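Local coordinates for protein sulfatase (Bacteroides fragilis CAG:558, PDB 6USS) that probably hydrolyses sulfate esters as a calcium-dependent arylsulfatase of a human gut bacterium, at residues C93-G98 and E381-S386; T97-A102 and P401-S406; C135-I140 and P178-F183; T143-S148 and K397-I402; A150-D155 and A391-Y396. The protein carries 1 engineered substitution. One frame throughout, in Å; residues are numbered along the deposited sequence.

How the contacts relate
Helix 383-390 and the loop after it fold back over early segments of the chain and supply the late halves of contacts 1, 2, 4 and 5. In chain order the early halves are 93-98, 97-102, 135-140, 143-148 and 150-155. Contacts 1 and 2 share Thr-97 and Gly-98, their centres about 6 Å apart; contacts 2 and 4 share Pro-401 and Ile-402, their centres about 9 Å apart. Contact 3, its centre about 10 Å from that of contact 4, joins two early loops instead. Contact 1 lies nearest the calcium site, whereas contacts 3 and 5 reach the second subunit, so the group spans from near the metal to the dimer interface.

Contact 1: C93-G98 and E381-S386; sequences CSLITG and EDFYPS
Tyr-384 sets its ring against the backbone from Leu-95 to Gly-98, where helix 88-97 ends, and this aromatic packing on backbone supplies much of the contact. With CG anti to the backbone N (chi1 -179°), the ring is carried across to the other helix. Its CD2 comes to 3.1 Å from Gly-98 N, and CE2 lies 3.3 Å from Ile-96 O. The carbonyl oxygen of Leu-95 sits at the ring edge in plane, whereas that of Thr-97 is over one face. Tyr-384 CB approaches Gly-98 CA to 3.4 Å, a closeness helped by the bare glycine.

Gly-98, with positive phi (66°), is where the chain leaves helix 88-97. That helix begins at Cys-88, an engineered residue of the calcium site, at the position where a formylglycine is predicted in the natural sulfatase. The side chain of Leu-95 is about 8 Å from that of the calcium ligand Asp-322.

The apolar part is a single meeting: Leu-95 CD1 touches Phe-383 CB at 3.5 Å. Beyond it, the Phe-383 ring stands edge-to-face with Phe-407.

One water links the segments, donating to Glu-381 OE2 at 2.6 Å and weakly to Ser-94 OG. Direct partners lie elsewhere: Ser-94 OG bonds Thr-99 O, Glu-381 OE1 takes Asn-100 ND2, and Tyr-384 OH bonds Thr-147 O.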
# COMPACT_ATOMS: atom_id res chain seq x y z
N CYS A 93 -5.30 1.43 -18.19
CA CYS A 93 -6.20 0.47 -17.57
C CYS A 93 -6.11 -0.92 -18.20
O CYS A 93 -6.24 -1.93 -17.51
CB CYS A 93 -7.63 0.99 -17.65
SG CYS A 93 -7.93 2.41 -16.60
N SER A 94 -5.87 -0.98 -19.51
CA SER A 94 -5.64 -2.27 -20.15
C SER A 94 -4.36 -2.92 -19.64
O SER A 94 -4.31 -4.14 -19.43
CB SER A 94 -5.60 -2.10 -21.66
OG SER A 94 -6.90 -1.81 -22.18
N LEU A 95 -3.30 -2.12 -19.46
CA LEU A 95 -2.04 -2.63 -18.92
C LEU A 95 -2.25 -3.25 -17.55
O LEU A 95 -1.81 -4.38 -17.28
CB LEU A 95 -1.02 -1.51 -18.83
CG LEU A 95 0.15 -1.81 -17.88
CD1 LEU A 95 1.14 -2.76 -18.53
CD2 LEU A 95 0.82 -0.53 -17.44
N ILE A 96 -2.92 -2.51 -16.66
CA ILE A 96 -3.06 -2.91 -15.27
C ILE A 96 -4.10 -4.02 -15.07
O ILE A 96 -4.04 -4.73 -14.06
CB ILE A 96 -3.37 -1.64 -14.44
CG1 ILE A 96 -2.72 -1.75 -13.06
CG2 ILE A 96 -4.86 -1.41 -14.35
CD1 ILE A 96 -1.20 -1.67 -13.08
N THR A 97 -5.01 -4.20 -16.02
CA THR A 97 -6.06 -5.20 -15.89
C THR A 97 -5.98 -6.32 -16.91
O THR A 97 -6.76 -7.27 -16.82
CB THR A 97 -7.46 -4.56 -16.03
OG1 THR A 97 -7.65 -4.09 -17.37
CG2 THR A 97 -7.66 -3.40 -15.04
N GLY A 98 -5.10 -6.23 -17.91
CA GLY A 98 -5.02 -7.28 -18.91
C GLY A 98 -6.24 -7.41 -19.79
O GLY A 98 -6.42 -8.44 -20.44
N GLU A 381 -2.68 -4.65 -23.67
CA GLU A 381 -3.20 -5.62 -22.70
C GLU A 381 -2.36 -6.88 -22.62
O GLU A 381 -2.46 -7.61 -21.63
CB GLU A 381 -4.66 -6.01 -22.99
CG GLU A 381 -4.89 -6.63 -24.34
CD GLU A 381 -5.60 -5.66 -25.29
OE1 GLU A 381 -6.46 -6.13 -26.08
OE2 GLU A 381 -5.30 -4.44 -25.24
N ASP A 382 -1.55 -7.17 -23.65
CA ASP A 382 -0.65 -8.32 -23.61
C ASP A 382 0.45 -8.18 -22.55
O ASP A 382 0.99 -9.19 -22.08
CB ASP A 382 0.02 -8.53 -24.98
CG ASP A 382 -0.98 -8.68 -26.11
OD1 ASP A 382 -2.17 -8.99 -25.84
OD2 ASP A 382 -0.57 -8.47 -27.28
N PHE A 383 0.82 -6.93 -22.20
CA PHE A 383 1.82 -6.70 -21.17
C PHE A 383 1.48 -7.41 -19.86
O PHE A 383 2.38 -7.84 -19.12
CB PHE A 383 1.98 -5.19 -20.91
CG PHE A 383 2.83 -4.47 -21.93
CD1 PHE A 383 2.55 -4.53 -23.28
CD2 PHE A 383 3.90 -3.68 -21.52
CE1 PHE A 383 3.33 -3.84 -24.22
CE2 PHE A 383 4.69 -2.98 -22.45
CZ PHE A 383 4.40 -3.07 -23.80
N TYR A 384 0.17 -7.55 -19.56
CA TYR A 384 -0.26 -8.14 -18.29
C TYR A 384 0.12 -9.61 -18.18
O TYR A 384 0.90 -9.97 -17.28
CB TYR A 384 -1.76 -7.89 -18.11
CG TYR A 384 -2.45 -8.38 -16.86
CD1 TYR A 384 -2.59 -9.73 -16.60
CD2 TYR A 384 -3.04 -7.47 -15.99
CE1 TYR A 384 -3.27 -10.17 -15.47
CE2 TYR A 384 -3.73 -7.88 -14.88
CZ TYR A 384 -3.84 -9.23 -14.62
OH TYR A 384 -4.52 -9.64 -13.50
N PRO A 385 -0.35 -10.51 -19.07
CA PRO A 385 0.16 -11.90 -19.00
C PRO A 385 1.66 -11.99 -19.19
O PRO A 385 2.27 -12.89 -18.61
CB PRO A 385 -0.57 -12.61 -20.16
CG PRO A 385 -1.60 -11.67 -20.65
CD PRO A 385 -1.15 -10.29 -20.29
N SER A 386 2.27 -11.11 -19.99
CA SER A 386 3.70 -11.25 -20.28
C SER A 386 4.54 -10.95 -19.05
O SER A 386 5.53 -11.64 -18.77
CB SER A 386 4.12 -10.34 -21.43
OG SER A 386 3.32 -10.55 -22.57
O HOH W 1 -7.00 -2.46 -25.42

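Contact 2: T97-A102 and P401-S406; sequences TGTNAA and PIDGIS
Asp-403 reaches from the loop 401-406 to the backbone of Thr-99 and Asn-100. Its CB lies 3.5 Å from Asn-100 N. From there CG turns to the side beside its own backbone N, anti to the carbonyl carbon (chi1 -57°), which aims one oxygen at the 97-102 segment. That oxygen, OD2, accepts from Asn-100 N at 3.0 Å on its anti side, a little out of the carboxylate plane, and also brushes Thr-99 CA. The other, OD1, forms a salt bridge with Arg-103, so both carboxylate oxygens are engaged and its rotation is probably fixed.

The carbonyl of Gly-98 provides the second grip. Gly-404 N bonds to its oxygen at 3.1 Å (N-H...O 161°) from above the carbonyl plane, and Asp-403 N adds a weak, bent bond. Thr-99 OG1 donates weakly to Pro-401 O at 3.3 Å. Asn-100 is the N-cap of helix 101-104, its OD1 accepting from Ala-102 N while its ND2 bonds Tyr-424 O.

The contact thus ties the short turn between helices 88-97 and 101-104 to the loop after helix 383-390, whose Tyr-384 and Pro-385 support Ile-402; Tyr-493 of helix 480-496 packs on both Asn-100 and Asp-403.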
# COMPACT_ATOMS: atom_id res chain seq x y z
N THR A 97 -5.01 -4.20 -16.02
CA THR A 97 -6.06 -5.20 -15.89
C THR A 97 -5.98 -6.32 -16.91
O THR A 97 -6.76 -7.27 -16.82
CB THR A 97 -7.46 -4.56 -16.03
OG1 THR A 97 -7.65 -4.09 -17.37
CG2 THR A 97 -7.66 -3.40 -15.04
N GLY A 98 -5.10 -6.23 -17.91
CA GLY A 98 -5.02 -7.28 -18.91
C GLY A 98 -6.24 -7.41 -19.79
O GLY A 98 -6.42 -8.44 -20.44
N THR A 99 -7.06 -6.37 -19.83
CA THR A 99 -8.34 -6.33 -20.50
C THR A 99 -8.23 -5.41 -21.71
O THR A 99 -7.56 -4.38 -21.64
CB THR A 99 -9.42 -5.84 -19.51
OG1 THR A 99 -9.85 -6.92 -18.66
CG2 THR A 99 -10.61 -5.27 -20.20
N ASN A 100 -8.85 -5.81 -22.82
CA ASN A 100 -8.98 -4.90 -23.96
C ASN A 100 -9.89 -3.73 -23.60
O ASN A 100 -10.86 -3.88 -22.84
CB ASN A 100 -9.53 -5.64 -25.18
CG ASN A 100 -9.77 -4.71 -26.37
OD1 ASN A 100 -10.89 -4.28 -26.62
ND2 ASN A 100 -8.71 -4.39 -27.11
N ALA A 101 -9.60 -2.55 -24.16
CA ALA A 101 -10.31 -1.34 -23.75
C ALA A 101 -11.82 -1.45 -23.97
O ALA A 101 -12.62 -0.91 -23.19
CB ALA A 101 -9.73 -0.12 -24.48
N ALA A 102 -12.23 -2.14 -25.03
CA ALA A 102 -13.66 -2.25 -25.31
C ALA A 102 -14.38 -2.89 -24.14
O ALA A 102 -15.50 -2.50 -23.80
CB ALA A 102 -13.90 -3.04 -26.60
N PRO A 401 -11.88 -11.48 -17.09
CA PRO A 401 -11.18 -12.21 -18.16
C PRO A 401 -9.93 -11.47 -18.59
O PRO A 401 -9.86 -10.25 -18.51
CB PRO A 401 -12.20 -12.26 -19.30
CG PRO A 401 -13.49 -11.83 -18.72
CD PRO A 401 -13.16 -10.93 -17.56
N ILE A 402 -8.93 -12.23 -19.05
CA ILE A 402 -7.67 -11.65 -19.51
C ILE A 402 -7.65 -11.71 -21.03
O ILE A 402 -7.49 -12.78 -21.62
CB ILE A 402 -6.46 -12.37 -18.91
CG1 ILE A 402 -6.58 -12.38 -17.39
CG2 ILE A 402 -5.18 -11.66 -19.33
CD1 ILE A 402 -6.45 -11.01 -16.80
N ASP A 403 -7.77 -10.54 -21.67
CA ASP A 403 -7.72 -10.46 -23.13
C ASP A 403 -6.29 -10.43 -23.68
O ASP A 403 -6.07 -10.87 -24.81
CB ASP A 403 -8.51 -9.23 -23.59
CG ASP A 403 -9.96 -9.26 -23.09
OD1 ASP A 403 -10.67 -10.25 -23.38
OD2 ASP A 403 -10.40 -8.32 -22.41
N GLY A 404 -5.32 -9.95 -22.91
CA GLY A 404 -3.95 -9.94 -23.39
C GLY A 404 -3.44 -11.34 -23.70
O GLY A 404 -3.89 -12.33 -23.12
N ILE A 405 -2.52 -11.41 -24.66
CA ILE A 405 -1.86 -12.65 -25.05
C ILE A 405 -0.37 -12.47 -24.83
O ILE A 405 0.22 -11.52 -25.34
CB ILE A 405 -2.15 -13.02 -26.52
CG1 ILE A 405 -3.64 -13.12 -26.80
CG2 ILE A 405 -1.50 -14.34 -26.85
CD1 ILE A 405 -4.33 -14.24 -26.04
N SER A 406 0.24 -13.38 -24.08
CA SER A 406 1.66 -13.28 -23.79
C SER A 406 2.48 -13.15 -25.07
O SER A 406 2.23 -13.86 -26.06
CB SER A 406 2.13 -14.49 -23.00
OG SER A 406 3.47 -14.32 -22.64

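Contact 3: C135-I140 and P178-F183; sequences CQVPNI and PYHMGF
Gln-136 and His-180 are joined by two hydrogen bonds that use the backbone of one residue and the side chain of the other, each way round. Gln-136 N donates to His-180 NE2 at 2.9 Å along a nearly straight line (171°), tilted only modestly from the imidazole plane. In return Gln-136 NE2 meets a lone pair of His-180 O at 2.7 Å in the carbonyl plane, and that oxygen in turn lies in the glutamine amide plane. The two side chains run alongside in opposite senses, with the amide nearly perpendicular to the imidazole. Since His-180 NE2 accepts, the proton of the imidazole is probably on ND1, which pairs with Glu-184 of the second subunit.

Packing surrounds this pair. Val-137 CG1 meets the ring edge at His-180 CE1, 3.8 Å away, and Cys-135 CB comes to 3.5 Å from His-180 NE2. The bent chain of Met-181 places SD 4.1 Å from Cys-135 CA.

His-180 and Met-181 are the middle residues of a type I turn in the loop between strands 159-164 and 185-187 of the main sheet, while Cys-135 ends strand 133-135, which pairs in parallel with 143-145; the contact links the large sheet to this small one beside the dimer interface.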
# COMPACT_ATOMS: atom_id res chain seq x y z
N CYS A 135 -10.70 -0.34 -10.46
CA CYS A 135 -10.32 -0.59 -9.08
C CYS A 135 -10.41 -2.10 -8.86
O CYS A 135 -10.81 -2.85 -9.75
CB CYS A 135 -11.20 0.20 -8.12
SG CYS A 135 -12.96 -0.27 -8.22
N GLN A 136 -10.05 -2.54 -7.65
CA GLN A 136 -10.06 -3.96 -7.34
C GLN A 136 -11.22 -4.36 -6.45
O GLN A 136 -11.31 -5.52 -6.05
CB GLN A 136 -8.75 -4.38 -6.67
CG GLN A 136 -7.50 -4.20 -7.49
CD GLN A 136 -6.31 -4.93 -6.88
OE1 GLN A 136 -6.06 -6.11 -7.20
NE2 GLN A 136 -5.56 -4.25 -6.00
N VAL A 137 -12.13 -3.43 -6.14
CA VAL A 137 -13.27 -3.71 -5.28
C VAL A 137 -14.55 -3.62 -6.10
O VAL A 137 -14.55 -3.00 -7.17
CB VAL A 137 -13.30 -2.76 -4.08
CG1 VAL A 137 -12.18 -3.10 -3.15
CG2 VAL A 137 -13.17 -1.33 -4.56
N PRO A 138 -15.63 -4.24 -5.67
CA PRO A 138 -16.88 -4.16 -6.44
C PRO A 138 -17.77 -3.00 -5.98
O PRO A 138 -17.42 -2.30 -5.02
CB PRO A 138 -17.53 -5.52 -6.19
CG PRO A 138 -17.07 -5.87 -4.79
CD PRO A 138 -15.68 -5.29 -4.63
N ASN A 139 -18.89 -2.79 -6.68
CA ASN A 139 -19.92 -1.82 -6.29
C ASN A 139 -19.39 -0.39 -6.27
O ASN A 139 -19.87 0.45 -5.51
CB ASN A 139 -20.54 -2.16 -4.93
CG ASN A 139 -21.07 -3.59 -4.87
OD1 ASN A 139 -21.75 -4.06 -5.79
ND2 ASN A 139 -20.76 -4.30 -3.78
N ILE A 140 -18.40 -0.09 -7.10
CA ILE A 140 -17.92 1.28 -7.26
C ILE A 140 -18.47 1.84 -8.56
O ILE A 140 -18.11 1.36 -9.65
CB ILE A 140 -16.39 1.37 -7.21
CG1 ILE A 140 -15.89 0.78 -5.89
CG2 ILE A 140 -15.98 2.81 -7.28
CD1 ILE A 140 -16.47 1.46 -4.66
N PRO A 178 -2.27 4.24 -6.20
CA PRO A 178 -1.37 3.12 -6.49
C PRO A 178 -1.35 2.05 -5.39
O PRO A 178 -1.27 0.85 -5.70
CB PRO A 178 -0.02 3.81 -6.65
CG PRO A 178 -0.36 5.25 -7.06
CD PRO A 178 -1.62 5.55 -6.33
N TYR A 179 -1.42 2.44 -4.11
CA TYR A 179 -1.47 1.45 -3.04
C TYR A 179 -2.69 0.54 -3.19
O TYR A 179 -2.57 -0.68 -3.02
CB TYR A 179 -1.53 2.14 -1.68
CG TYR A 179 -0.39 3.06 -1.37
CD1 TYR A 179 0.91 2.55 -1.19
CD2 TYR A 179 -0.60 4.43 -1.23
CE1 TYR A 179 1.97 3.39 -0.89
CE2 TYR A 179 0.46 5.29 -0.94
CZ TYR A 179 1.74 4.76 -0.77
OH TYR A 179 2.80 5.59 -0.48
N HIS A 180 -3.87 1.11 -3.47
CA HIS A 180 -5.05 0.28 -3.68
C HIS A 180 -4.83 -0.73 -4.80
O HIS A 180 -5.36 -1.85 -4.73
CB HIS A 180 -6.28 1.13 -4.03
CG HIS A 180 -7.45 0.31 -4.47
ND1 HIS A 180 -8.28 -0.34 -3.58
CD2 HIS A 180 -7.90 -0.00 -5.70
CE1 HIS A 180 -9.20 -1.01 -4.25
NE2 HIS A 180 -9.00 -0.82 -5.54
N MET A 181 -4.08 -0.35 -5.83
CA MET A 181 -3.85 -1.19 -7.00
C MET A 181 -2.74 -2.21 -6.80
O MET A 181 -2.42 -2.94 -7.74
CB MET A 181 -3.55 -0.30 -8.22
CG MET A 181 -4.73 0.59 -8.61
SD MET A 181 -6.21 -0.39 -9.02
CE MET A 181 -5.74 -1.09 -10.62
N GLY A 182 -2.16 -2.30 -5.62
CA GLY A 182 -1.16 -3.33 -5.36
C GLY A 182 0.29 -2.88 -5.33
O GLY A 182 1.16 -3.74 -5.26
N PHE A 183 0.57 -1.58 -5.36
CA PHE A 183 1.93 -1.09 -5.20
C PHE A 183 2.25 -0.84 -3.72
O PHE A 183 1.47 -0.20 -3.01
CB PHE A 183 2.14 0.20 -6.02
CG PHE A 183 2.17 -0.03 -7.52
CD1 PHE A 183 3.36 -0.38 -8.16
CD2 PHE A 183 1.01 0.12 -8.28
CE1 PHE A 183 3.40 -0.59 -9.55
CE2 PHE A 183 1.03 -0.08 -9.67
CZ PHE A 183 2.23 -0.44 -10.31

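Contact 4: T143-S148 and K397-I402; sequences TFQATS and KTVQPI
Ala-146 and Gln-400 face each other with CA atoms 5.4 Å apart where the two segments run almost antiparallel (173° between their directions), yet the bonds between them all use a side chain. Gln-400 stands in for a strand partner: its amide binds both polar backbone atoms of Thr-147. OE1 accepts from Thr-147 N at 2.9 Å in a nearly straight bond, the donor standing above the carbonyl plane, while NE2 donates to Thr-147 O at 3.2 Å. A first torsion that sets CG between the backbone N and the carbonyl carbon (chi1 78°), then a bend at chi2, folds the amide back onto the backbone just past strand 143-145. NE2 also bonds Thr-97 O, so the head group has three partners and can hardly turn.

Thr-147 answers with its hydroxyl, OG1 accepting from Val-399 N at 3.0 Å (N-H...O 166°).

Van der Waals packing surrounds these bonds. Phe-144 crosses Gln-400 at about a right angle, CZ 3.7 Å from CB, and Ala-146 CB lies 3.5 Å from Gln-400 CD. Val-399 CG2 covers Ala-146 CA, while the methyls of Thr-147 and Thr-398 meet more loosely.

The loop after helix 383-390 thereby lies along the residues that follow strand 143-145, just before Ser-148 caps helix 149-155, with Thr-97 of helix 88-97 against Ala-146 and Tyr-384 behind Thr-398 and Gln-400.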
# COMPACT_ATOMS: atom_id res chain seq x y z
N THR A 143 -17.00 1.99 -12.57
CA THR A 143 -15.67 1.40 -12.65
C THR A 143 -15.76 0.01 -13.25
O THR A 143 -16.80 -0.65 -13.19
CB THR A 143 -15.01 1.30 -11.26
OG1 THR A 143 -15.76 0.39 -10.44
CG2 THR A 143 -14.94 2.68 -10.61
N PHE A 144 -14.64 -0.43 -13.82
CA PHE A 144 -14.42 -1.83 -14.16
C PHE A 144 -13.62 -2.47 -13.03
O PHE A 144 -12.49 -2.05 -12.74
CB PHE A 144 -13.69 -1.97 -15.49
CG PHE A 144 -13.53 -3.40 -15.94
CD1 PHE A 144 -14.56 -4.05 -16.58
CD2 PHE A 144 -12.35 -4.09 -15.70
CE1 PHE A 144 -14.43 -5.37 -16.98
CE2 PHE A 144 -12.20 -5.41 -16.11
CZ PHE A 144 -13.25 -6.05 -16.75
N GLN A 145 -14.23 -3.46 -12.36
CA GLN A 145 -13.54 -4.19 -11.29
C GLN A 145 -12.58 -5.19 -11.91
O GLN A 145 -12.93 -5.90 -12.85
CB GLN A 145 -14.53 -4.92 -10.39
CG GLN A 145 -13.84 -5.80 -9.33
CD GLN A 145 -14.81 -6.56 -8.41
OE1 GLN A 145 -16.02 -6.53 -8.61
NE2 GLN A 145 -14.26 -7.23 -7.40
N ALA A 146 -11.36 -5.23 -11.39
CA ALA A 146 -10.37 -6.13 -11.97
C ALA A 146 -9.28 -6.43 -10.96
O ALA A 146 -8.99 -5.62 -10.07
CB ALA A 146 -9.76 -5.56 -13.26
N THR A 147 -8.69 -7.61 -11.11
CA THR A 147 -7.54 -8.03 -10.32
C THR A 147 -6.28 -7.39 -10.91
O THR A 147 -5.94 -7.65 -12.08
CB THR A 147 -7.45 -9.55 -10.32
OG1 THR A 147 -8.63 -10.08 -9.70
CG2 THR A 147 -6.23 -10.01 -9.56
N SER A 148 -5.61 -6.56 -10.12
CA SER A 148 -4.52 -5.73 -10.59
C SER A 148 -3.26 -6.53 -10.85
O SER A 148 -2.93 -7.46 -10.12
CB SER A 148 -4.21 -4.62 -9.59
OG SER A 148 -3.16 -3.79 -10.11
N LYS A 397 -5.35 -16.51 -10.59
CA LYS A 397 -6.76 -16.30 -10.87
C LYS A 397 -7.06 -14.81 -10.86
O LYS A 397 -6.43 -14.03 -10.14
CB LYS A 397 -7.64 -16.98 -9.83
CG LYS A 397 -7.26 -18.40 -9.49
CD LYS A 397 -8.49 -19.29 -9.59
CE LYS A 397 -8.14 -20.72 -9.95
NZ LYS A 397 -9.29 -21.41 -10.59
N THR A 398 -8.07 -14.41 -11.64
CA THR A 398 -8.46 -13.02 -11.78
C THR A 398 -9.98 -12.93 -11.75
O THR A 398 -10.66 -13.86 -12.18
CB THR A 398 -7.93 -12.44 -13.10
OG1 THR A 398 -8.23 -13.35 -14.16
CG2 THR A 398 -6.41 -12.27 -13.05
N VAL A 399 -10.52 -11.82 -11.23
CA VAL A 399 -11.97 -11.64 -11.28
C VAL A 399 -12.44 -11.39 -12.71
O VAL A 399 -13.56 -11.76 -13.07
CB VAL A 399 -12.46 -10.51 -10.35
CG1 VAL A 399 -12.13 -10.83 -8.88
CG2 VAL A 399 -11.88 -9.15 -10.76
N GLN A 400 -11.61 -10.77 -13.54
CA GLN A 400 -11.98 -10.39 -14.89
C GLN A 400 -11.29 -11.29 -15.91
O GLN A 400 -10.20 -11.81 -15.64
CB GLN A 400 -11.58 -8.93 -15.18
CG GLN A 400 -10.09 -8.72 -15.50
CD GLN A 400 -9.18 -8.91 -14.28
OE1 GLN A 400 -9.61 -9.34 -13.20
NE2 GLN A 400 -7.91 -8.55 -14.44
N PRO A 401 -11.88 -11.48 -17.09
CA PRO A 401 -11.18 -12.21 -18.16
C PRO A 401 -9.93 -11.47 -18.59
O PRO A 401 -9.86 -10.25 -18.51
CB PRO A 401 -12.20 -12.26 -19.30
CG PRO A 401 -13.49 -11.83 -18.72
CD PRO A 401 -13.16 -10.93 -17.56
N ILE A 402 -8.93 -12.23 -19.05
CA ILE A 402 -7.67 -11.65 -19.51
C ILE A 402 -7.65 -11.71 -21.03
O ILE A 402 -7.49 -12.78 -21.62
CB ILE A 402 -6.46 -12.37 -18.91
CG1 ILE A 402 -6.58 -12.38 -17.39
CG2 ILE A 402 -5.18 -11.66 -19.33
CD1 ILE A 402 -6.45 -11.01 -16.80

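Contact 5: A150-D155 and A391-Y396; sequences AEILKD and AQVKHY
Leu-153 and Ala-391 touch through their outermost carbons alone, CD2 to CB at 3.5 Å, although their CA atoms stay 7.5 Å apart; across this contact the backbones keep their distance and the join is wholly apolar.

Ile-152 does most of the rest, with two branches for two partners. CG2, anti to the backbone N, reaches Val-393 CG1 at 3.9 Å, the two side chains meeting at a slant, and also comes near Tyr-396 CB. The other branch runs out extended (chi2 177°) to place CD1 4.1 Å from Tyr-396 CD2, the two side chains crossing at about a right angle. Val-393 spreads its methyls to both neighbours, since CG2 looks to Leu-153 CD2 at a longer 4.4 Å. Leu-388 of helix 383-390 backs Ile-152, Leu-153 and Tyr-396 alike.

Tight turns present these residues. Gln-392 takes positive phi in a Schellman motif that ends helix 383-390, and Val-393 is the centre of an inverse gamma turn, after which the chain swings round to Tyr-396. Outside this contact, Glu-151 pairs with Lys-154 of the second subunit.

Helix 149-155 leads into strand 159-164 and helix 383-390 follows strand 378-379, both strands of the large mixed sheet; the arrangement joins helix 149-155 to the loop that leaves helix 383-390, on the helical layer flanking the sheet, as in the alpha/beta fold of the alkaline phosphatase superfamily to which sulfatases belong.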
# COMPACT_ATOMS: atom_id res chain seq x y z
N ALA A 150 -0.26 -5.48 -10.36
CA ALA A 150 0.67 -5.29 -9.25
C ALA A 150 0.28 -6.11 -8.03
O ALA A 150 1.16 -6.50 -7.25
CB ALA A 150 0.75 -3.81 -8.87
N GLU A 151 -1.02 -6.34 -7.83
CA GLU A 151 -1.47 -7.21 -6.75
C GLU A 151 -0.95 -8.63 -6.93
O GLU A 151 -0.53 -9.27 -5.96
CB GLU A 151 -3.00 -7.21 -6.68
CG GLU A 151 -3.59 -7.76 -5.38
CD GLU A 151 -3.32 -6.84 -4.17
OE1 GLU A 151 -3.43 -5.60 -4.32
OE2 GLU A 151 -3.00 -7.37 -3.07
N ILE A 152 -0.95 -9.14 -8.16
CA ILE A 152 -0.54 -10.52 -8.39
C ILE A 152 0.97 -10.66 -8.21
O ILE A 152 1.45 -11.64 -7.62
CB ILE A 152 -0.99 -10.98 -9.78
CG1 ILE A 152 -2.51 -10.91 -9.91
CG2 ILE A 152 -0.55 -12.40 -10.02
CD1 ILE A 152 -2.98 -11.29 -11.29
N LEU A 153 1.73 -9.69 -8.72
CA LEU A 153 3.16 -9.64 -8.44
C LEU A 153 3.42 -9.53 -6.94
O LEU A 153 4.22 -10.30 -6.39
CB LEU A 153 3.81 -8.47 -9.19
CG LEU A 153 3.85 -8.58 -10.72
CD1 LEU A 153 4.35 -7.30 -11.37
CD2 LEU A 153 4.72 -9.74 -11.13
N LYS A 154 2.75 -8.60 -6.27
CA LYS A 154 2.92 -8.43 -4.82
C LYS A 154 2.61 -9.72 -4.08
O LYS A 154 3.42 -10.21 -3.28
CB LYS A 154 2.02 -7.28 -4.33
CG LYS A 154 2.16 -6.89 -2.85
CD LYS A 154 0.90 -6.11 -2.37
CE LYS A 154 0.43 -6.56 -0.96
NZ LYS A 154 1.56 -6.61 0.10
N ASP A 155 1.45 -10.33 -4.37
CA ASP A 155 1.04 -11.54 -3.67
C ASP A 155 1.94 -12.74 -3.99
O ASP A 155 1.91 -13.73 -3.25
CB ASP A 155 -0.41 -11.88 -4.01
CG ASP A 155 -1.40 -10.78 -3.55
OD1 ASP A 155 -1.13 -10.02 -2.58
OD2 ASP A 155 -2.48 -10.69 -4.18
N ALA A 391 7.79 -12.96 -14.49
CA ALA A 391 7.96 -13.10 -13.05
C ALA A 391 7.75 -14.54 -12.58
O ALA A 391 7.83 -14.80 -11.37
CB ALA A 391 7.00 -12.16 -12.32
N GLN A 392 7.51 -15.47 -13.51
CA GLN A 392 7.34 -16.88 -13.19
C GLN A 392 6.17 -17.09 -12.24
O GLN A 392 6.20 -17.96 -11.37
CB GLN A 392 8.63 -17.48 -12.61
CG GLN A 392 9.84 -17.24 -13.48
CD GLN A 392 11.11 -17.70 -12.79
OE1 GLN A 392 11.07 -18.51 -11.86
NE2 GLN A 392 12.25 -17.18 -13.23
N VAL A 393 5.15 -16.25 -12.38
CA VAL A 393 3.87 -16.49 -11.74
C VAL A 393 3.14 -17.53 -12.58
O VAL A 393 2.32 -17.20 -13.44
CB VAL A 393 3.06 -15.18 -11.61
CG1 VAL A 393 1.79 -15.40 -10.77
CG2 VAL A 393 3.93 -14.11 -10.96
N LYS A 394 3.46 -18.81 -12.35
CA LYS A 394 3.00 -19.85 -13.27
C LYS A 394 1.51 -20.11 -13.17
O LYS A 394 0.94 -20.69 -14.09
CB LYS A 394 3.82 -21.15 -13.07
CG LYS A 394 5.30 -20.96 -13.48
CD LYS A 394 6.29 -21.96 -12.88
CE LYS A 394 7.60 -22.05 -13.71
NZ LYS A 394 7.75 -21.05 -14.84
N HIS A 395 0.86 -19.71 -12.08
CA HIS A 395 -0.59 -19.88 -11.96
C HIS A 395 -1.17 -18.71 -11.17
O HIS A 395 -0.54 -18.22 -10.22
CB HIS A 395 -0.97 -21.20 -11.27
CG HIS A 395 -0.50 -21.29 -9.85
ND1 HIS A 395 -1.29 -20.93 -8.78
CD2 HIS A 395 0.68 -21.69 -9.33
CE1 HIS A 395 -0.61 -21.11 -7.66
NE2 HIS A 395 0.59 -21.56 -7.97
N TYR A 396 -2.35 -18.26 -11.59
CA TYR A 396 -3.06 -17.17 -10.93
C TYR A 396 -4.51 -17.17 -11.39
O TYR A 396 -4.85 -17.75 -12.43
CB TYR A 396 -2.42 -15.81 -11.22
CG TYR A 396 -2.21 -15.47 -12.68
CD1 TYR A 396 -1.03 -15.85 -13.32
CD2 TYR A 396 -3.15 -14.75 -13.41
CE1 TYR A 396 -0.80 -15.54 -14.64
CE2 TYR A 396 -2.92 -14.43 -14.75
CZ TYR A 396 -1.74 -14.84 -15.35
OH TYR A 396 -1.45 -14.56 -16.66